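PDB 7CNE: sphingomyelinase C from Streptomyces griseocarneus, which belongs to the DNase I-like endonuclease/exonuclease/phosphatase family and carries that family's layered alpha/beta fold, built around two packed mixed beta-sheets. Local coordinates for residues V50-F55 / G100-L105; V144-T149 / Q188-G193. All coordinates share one frame; numbering follows the deposited sequence.

Interaction 1 of 2, residues V50-F55 / G100-L105; sequences VLQEAF and GGVTVL
With CG turned beside its own backbone N (chi1 -57°), Leu-51 runs alongside Thr-103, whose hydroxyl lies opposite the backbone N (chi1 -180°) and whose CG2 is thereby turned between N and the carbonyl carbon. That methyl meets Leu-51 CB at 4.0 Å, while OG1 bonds to the carbonyl of Thr-75. Farther along the same face, Leu-51 CD1 touches Leu-105 CD1, and helix 57-66 covers this side through Leu-63 and Lys-64. The backbones of Leu-51 and Thr-103 form an antiparallel hydrogen-bonded pair with two unequal bonds. Leu-51 N reaches Thr-103 O at 3.0 Å, almost straight at the hydrogen and near the line of the carbonyl, whereas Thr-103 N meets Leu-51 O at 3.2 Å, bent and tilted from the carbonyl plane. Val-50 and Val-104 make the neighbouring non-hydrogen-bonded pair; on the other face their CG2 methyls lie side by side, 4.2 Å apart. These strands, 48-54 and 103-106, are neighbours in one of the two mixed sheets of the DNase I-like fold, and strand 12-19 flanks 48-54 on its other edge. Past Gln-52 the regular pairing gives way to a turn centred on Ala-54, an inverse gamma turn. Ala-54 N bonds to Gly-101 O at 2.9 Å, in the carbonyl plane and on a lone pair. One water accepts from Glu-53 N and donates to Gly-100 O, bridging the two segments. The Phe-55 ring meets the glycines obliquely, with CE1 3.5 Å from Gly-101 CA, an approach allowed by the missing side chain of Gly-101, whose phi is positive. Glu-53 OE2 is held by Asn-16 ND2, and the Glu-53 side chain lies about 4 Å from a bound succinic acid.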
loop_
_atom_site.group_PDB
_atom_site.type_symbol
_atom_site.label_atom_id
_atom_site.label_comp_id
_atom_site.label_asym_id
_atom_site.label_seq_id
_atom_site.Cartn_x
_atom_site.Cartn_y
_atom_site.Cartn_z
ATOM N N VAL A 50 0.105 -2.601 -5.843
ATOM C CA VAL A 50 0.801 -2.491 -4.563
ATOM C C VAL A 50 -0.207 -2.806 -3.462
ATOM O O VAL A 50 -1.230 -2.118 -3.330
ATOM C CB VAL A 50 1.427 -1.100 -4.355
ATOM C CG1 VAL A 50 2.215 -1.066 -3.047
ATOM C CG2 VAL A 50 2.353 -0.739 -5.518
ATOM N N LEU A 51 0.086 -3.835 -2.671
ATOM C CA LEU A 51 -0.779 -4.272 -1.591
ATOM C C LEU A 51 -0.167 -3.924 -0.242
ATOM O O LEU A 51 1.052 -3.978 -0.069
ATOM C CB LEU A 51 -1.015 -5.783 -1.654
ATOM C CG LEU A 51 -1.610 -6.295 -2.969
ATOM C CD1 LEU A 51 -1.750 -7.817 -2.887
ATOM C CD2 LEU A 51 -2.962 -5.631 -3.206
ATOM N N GLN A 52 -1.032 -3.608 0.723
ATOM C CA GLN A 52 -0.627 -3.469 2.113
ATOM C C GLN A 52 -1.388 -4.477 2.966
ATOM O O GLN A 52 -2.398 -5.040 2.536
ATOM C CB GLN A 52 -0.881 -2.055 2.649
ATOM C CG GLN A 52 -0.211 -0.947 1.852
ATOM C CD GLN A 52 -1.032 -0.547 0.636
ATOM O OE1 GLN A 52 -2.266 -0.483 0.701
ATOM N NE2 GLN A 52 -0.354 -0.272 -0.474
ATOM N N GLU A 53 -0.872 -4.683 4.179
ATOM C CA GLU A 53 -1.451 -5.552 5.211
ATOM C C GLU A 53 -1.640 -6.991 4.729
ATOM O O GLU A 53 -2.536 -7.706 5.186
ATOM C CB GLU A 53 -2.754 -4.959 5.763
ATOM C CG GLU A 53 -2.502 -3.600 6.422
ATOM C CD GLU A 53 -3.629 -3.131 7.334
ATOM O OE1 GLU A 53 -4.488 -3.953 7.720
ATOM O OE2 GLU A 53 -3.654 -1.925 7.662
ATOM N N ALA A 54 -0.776 -7.440 3.820
ATOM C CA ALA A 54 -0.753 -8.842 3.403
ATOM C C ALA A 54 0.074 -9.652 4.409
ATOM O O ALA A 54 1.126 -10.209 4.099
ATOM C CB ALA A 54 -0.200 -8.955 1.987
ATOM N N PHE A 55 -0.424 -9.682 5.650
ATOM C CA PHE A 55 0.342 -10.174 6.789
ATOM C C PHE A 55 0.252 -11.688 6.944
ATOM O O PHE A 55 1.228 -12.333 7.352
ATOM C CB PHE A 55 -0.165 -9.532 8.085
ATOM C CG PHE A 55 0.081 -8.050 8.192
ATOM C CD1 PHE A 55 1.342 -7.517 7.978
ATOM C CD2 PHE A 55 -0.961 -7.192 8.549
ATOM C CE1 PHE A 55 1.563 -6.151 8.109
ATOM C CE2 PHE A 55 -0.750 -5.818 8.681
ATOM C CZ PHE A 55 0.505 -5.297 8.462
ATOM N N GLY A 100 6.159 -6.452 7.183
ATOM C CA GLY A 100 5.572 -5.162 6.846
ATOM C C GLY A 100 4.320 -5.214 5.985
ATOM O O GLY A 100 3.702 -4.170 5.758
ATOM N N GLY A 101 3.941 -6.392 5.482
ATOM C CA GLY A 101 2.678 -6.539 4.776
ATOM C C GLY A 101 2.607 -5.954 3.378
ATOM O O GLY A 101 1.528 -5.982 2.771
ATOM N N VAL A 102 3.708 -5.445 2.832
ATOM C CA VAL A 102 3.708 -4.805 1.517
ATOM C C VAL A 102 4.285 -5.759 0.478
ATOM O O VAL A 102 5.365 -6.333 0.681
ATOM C CB VAL A 102 4.497 -3.484 1.546
ATOM C CG1 VAL A 102 4.667 -2.930 0.143
ATOM C CG2 VAL A 102 3.778 -2.469 2.433
ATOM N N THR A 103 3.590 -5.900 -0.656
ATOM C CA THR A 103 4.158 -6.579 -1.813
ATOM C C THR A 103 3.753 -5.837 -3.089
ATOM O O THR A 103 2.703 -5.191 -3.146
ATOM C CB THR A 103 3.712 -8.063 -1.866
ATOM O OG1 THR A 103 4.291 -8.705 -3.009
ATOM C CG2 THR A 103 2.203 -8.161 -1.950
ATOM N N VAL A 104 4.612 -5.910 -4.104
ATOM C CA VAL A 104 4.393 -5.245 -5.386
ATOM C C VAL A 104 4.312 -6.309 -6.467
ATOM O O VAL A 104 5.212 -7.151 -6.577
ATOM C CB VAL A 104 5.515 -4.240 -5.727
ATOM C CG1 VAL A 104 5.261 -3.607 -7.098
ATOM C CG2 VAL A 104 5.647 -3.172 -4.639
ATOM N N LEU A 105 3.249 -6.247 -7.276
ATOM C CA LEU A 105 2.994 -7.169 -8.377
ATOM C C LEU A 105 2.974 -6.383 -9.682
ATOM O O LEU A 105 2.461 -5.255 -9.734
ATOM C CB LEU A 105 1.646 -7.906 -8.202
ATOM C CG LEU A 105 1.189 -8.209 -6.766
ATOM C CD1 LEU A 105 -0.241 -8.810 -6.712
ATOM C CD2 LEU A 105 2.177 -9.126 -6.061
HETATM O O HOH W 1 1.282 -3.325 5.173
#

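Interaction 2 of 2, residues V144-T149 / Q188-G193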
loop_
_atom_site.group_PDB
_atom_site.type_symbol
_atom_site.label_atom_id
_atom_site.label_comp_id
_atom_site.label_asym_id
_atom_site.label_seq_id
_atom_site.Cartn_x
_atom_site.Cartn_y
_atom_site.Cartn_z
ATOM N N VAL A 144 10.754 2.212 -15.229
ATOM C CA VAL A 144 9.805 2.888 -14.352
ATOM C C VAL A 144 10.100 2.431 -12.930
ATOM O O VAL A 144 10.255 1.229 -12.682
ATOM C CB VAL A 144 8.348 2.567 -14.743
ATOM C CG1 VAL A 144 7.380 3.100 -13.703
ATOM C CG2 VAL A 144 8.037 3.138 -16.132
ATOM N N HIS A 145 10.189 3.380 -12.002
ATOM C CA HIS A 145 10.546 3.094 -10.620
ATOM C C HIS A 145 9.308 3.226 -9.748
ATOM O O HIS A 145 8.569 4.213 -9.856
ATOM C CB HIS A 145 11.653 4.039 -10.129
ATOM C CG HIS A 145 12.847 4.078 -11.026
ATOM N ND1 HIS A 145 14.068 3.546 -10.665
ATOM C CD2 HIS A 145 13.000 4.555 -12.285
ATOM C CE1 HIS A 145 14.924 3.702 -11.657
ATOM N NE2 HIS A 145 14.300 4.309 -12.654
ATOM N N VAL A 146 9.083 2.238 -8.884
ATOM C CA VAL A 146 7.935 2.241 -7.986
ATOM C C VAL A 146 8.428 1.970 -6.578
ATOM O O VAL A 146 9.190 1.023 -6.363
ATOM C CB VAL A 146 6.876 1.196 -8.394
ATOM C CG1 VAL A 146 5.705 1.218 -7.411
ATOM C CG2 VAL A 146 6.382 1.461 -9.799
ATOM N N VAL A 147 8.001 2.799 -5.627
ATOM C CA VAL A 147 8.130 2.506 -4.201
ATOM C C VAL A 147 6.738 2.171 -3.686
ATOM O O VAL A 147 5.805 2.966 -3.843
ATOM C CB VAL A 147 8.732 3.680 -3.413
ATOM C CG1 VAL A 147 8.772 3.351 -1.896
ATOM C CG2 VAL A 147 10.125 4.040 -3.944
ATOM N N GLY A 148 6.590 1.001 -3.082
ATOM C CA GLY A 148 5.331 0.586 -2.481
ATOM C C GLY A 148 5.513 0.552 -0.976
ATOM O O GLY A 148 6.535 0.072 -0.486
ATOM N N THR A 149 4.534 1.067 -0.239
ATOM C CA THR A 149 4.734 1.153 1.201
ATOM C C THR A 149 3.400 1.217 1.931
ATOM O O THR A 149 2.319 1.283 1.331
ATOM C CB THR A 149 5.610 2.362 1.572
ATOM O OG1 THR A 149 6.073 2.225 2.924
ATOM C CG2 THR A 149 4.827 3.668 1.448
ATOM N N GLN A 188 10.308 7.671 -14.865
ATOM C CA GLN A 188 9.243 7.903 -13.890
ATOM C C GLN A 188 9.568 7.270 -12.544
ATOM O O GLN A 188 10.117 6.167 -12.472
ATOM C CB GLN A 188 7.917 7.310 -14.360
ATOM C CG GLN A 188 7.279 7.930 -15.541
ATOM C CD GLN A 188 6.117 7.083 -16.003
ATOM O OE1 GLN A 188 5.063 7.050 -15.363
ATOM N NE2 GLN A 188 6.321 6.352 -17.085
ATOM N N VAL A 189 9.166 7.952 -11.477
ATOM C CA VAL A 189 9.320 7.462 -10.111
ATOM C C VAL A 189 8.000 7.709 -9.392
ATOM O O VAL A 189 7.612 8.862 -9.191
ATOM C CB VAL A 189 10.466 8.142 -9.356
ATOM C CG1 VAL A 189 10.655 7.439 -8.001
ATOM C CG2 VAL A 189 11.751 8.132 -10.195
ATOM N N MET A 190 7.309 6.635 -9.017
ATOM C CA MET A 190 6.027 6.721 -8.333
ATOM C C MET A 190 6.133 6.160 -6.918
ATOM O O MET A 190 6.824 5.165 -6.680
ATOM C CB MET A 190 4.940 5.956 -9.094
ATOM C CG MET A 190 4.494 6.630 -10.381
ATOM S SD MET A 190 3.299 5.609 -11.285
ATOM C CE MET A 190 4.412 4.514 -12.170
ATOM N N LEU A 191 5.435 6.799 -5.984
ATOM C CA LEU A 191 5.246 6.281 -4.631
ATOM C C LEU A 191 3.793 5.843 -4.509
ATOM O O LEU A 191 2.885 6.639 -4.768
ATOM C CB LEU A 191 5.581 7.340 -3.580
ATOM C CG LEU A 191 5.209 6.996 -2.127
ATOM C CD1 LEU A 191 6.072 5.856 -1.607
ATOM C CD2 LEU A 191 5.362 8.209 -1.245
ATOM N N ALA A 192 3.572 4.583 -4.142
ATOM C CA ALA A 192 2.225 4.030 -4.075
ATOM C C ALA A 192 2.043 3.372 -2.720
ATOM O O ALA A 192 2.898 2.590 -2.296
ATOM C CB ALA A 192 1.987 3.005 -5.196
ATOM N N GLY A 193 0.952 3.681 -2.037
ATOM C CA GLY A 193 0.719 2.987 -0.790
ATOM C C GLY A 193 -0.397 3.593 0.029
ATOM O O GLY A 193 -1.022 4.594 -0.341
#
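Segments 144-149 and 188-193 run parallel, their strand axes 16° apart, and five backbone hydrogen bonds join them, alternating in direction from His-145 N to Gln-188 O as far as Thr-149 N to Ala-192 O. The straightest is Val-147 N to Met-190 O, 2.8 Å and nearly in line with the carbonyl; Ala-192 N approaches Val-147 O similarly. On one face the Met-190 chain bends at its thioether (chi3 -84°), carrying CE toward strand 142-150, 3.6 Å from Val-144 CG1 and near Val-146 CG2. Val-144 CG2 also lies alongside Gln-188 NE2, an amide nitrogen that donates to the carbonyl of Pro-8. On the opposite face Leu-191 CD1 slants across to Val-147 CG1 at 3.7 Å and to Thr-149 CG2 at 4.0 Å, beneath helix 162-180, whose Ile-174 and Leu-178 cover this side. His-145 brings the edge of its ring to the Gln-188 carbonyl, CD2 lying 3.3 Å from that oxygen and near the ring plane. Its two nitrogens are tied to Tyr-134 OH and Glu-187 OE2, which should fix the ring's rotation. Strand 142-150, helix 162-180 and strand 188-192 form a beta-alpha-beta unit, and this contact is the pairing of its two parallel strands. At Gly-193, where the chain turns a corner, the absence of a side chain lets CA come within 3.2 Å of Thr-149 O. The buried contact thus combines five backbone hydrogen bonds with apolar packing on both faces, while the buried imidazole has polar partners for both nitrogens; the nearby Glu-187 carboxylate may favour a protonated ring.

In the fold
From the N terminus, strand 12-19 comes first and later borders strand 48-54. Interaction 1 then closes a loop of 44 residues, containing helix 57-66, when 100-105 returns beside 50-55. Interaction 2 opens only afterwards, at 144-149, and closes across helix 162-180 at 188-193. The two loops therefore follow in series, neither nested nor crossed. Each contact belongs to a different mixed sheet, and their centres lie about 13 Å apart. The sheets meet directly here: Val-50 CG1 packs on Gly-148 CA at 3.6 Å, and Val-102 CG1 approaches Gly-148 O. Together the contacts join the inner faces of the two sheets, with helices 57-66 and 162-180 on their outer sides.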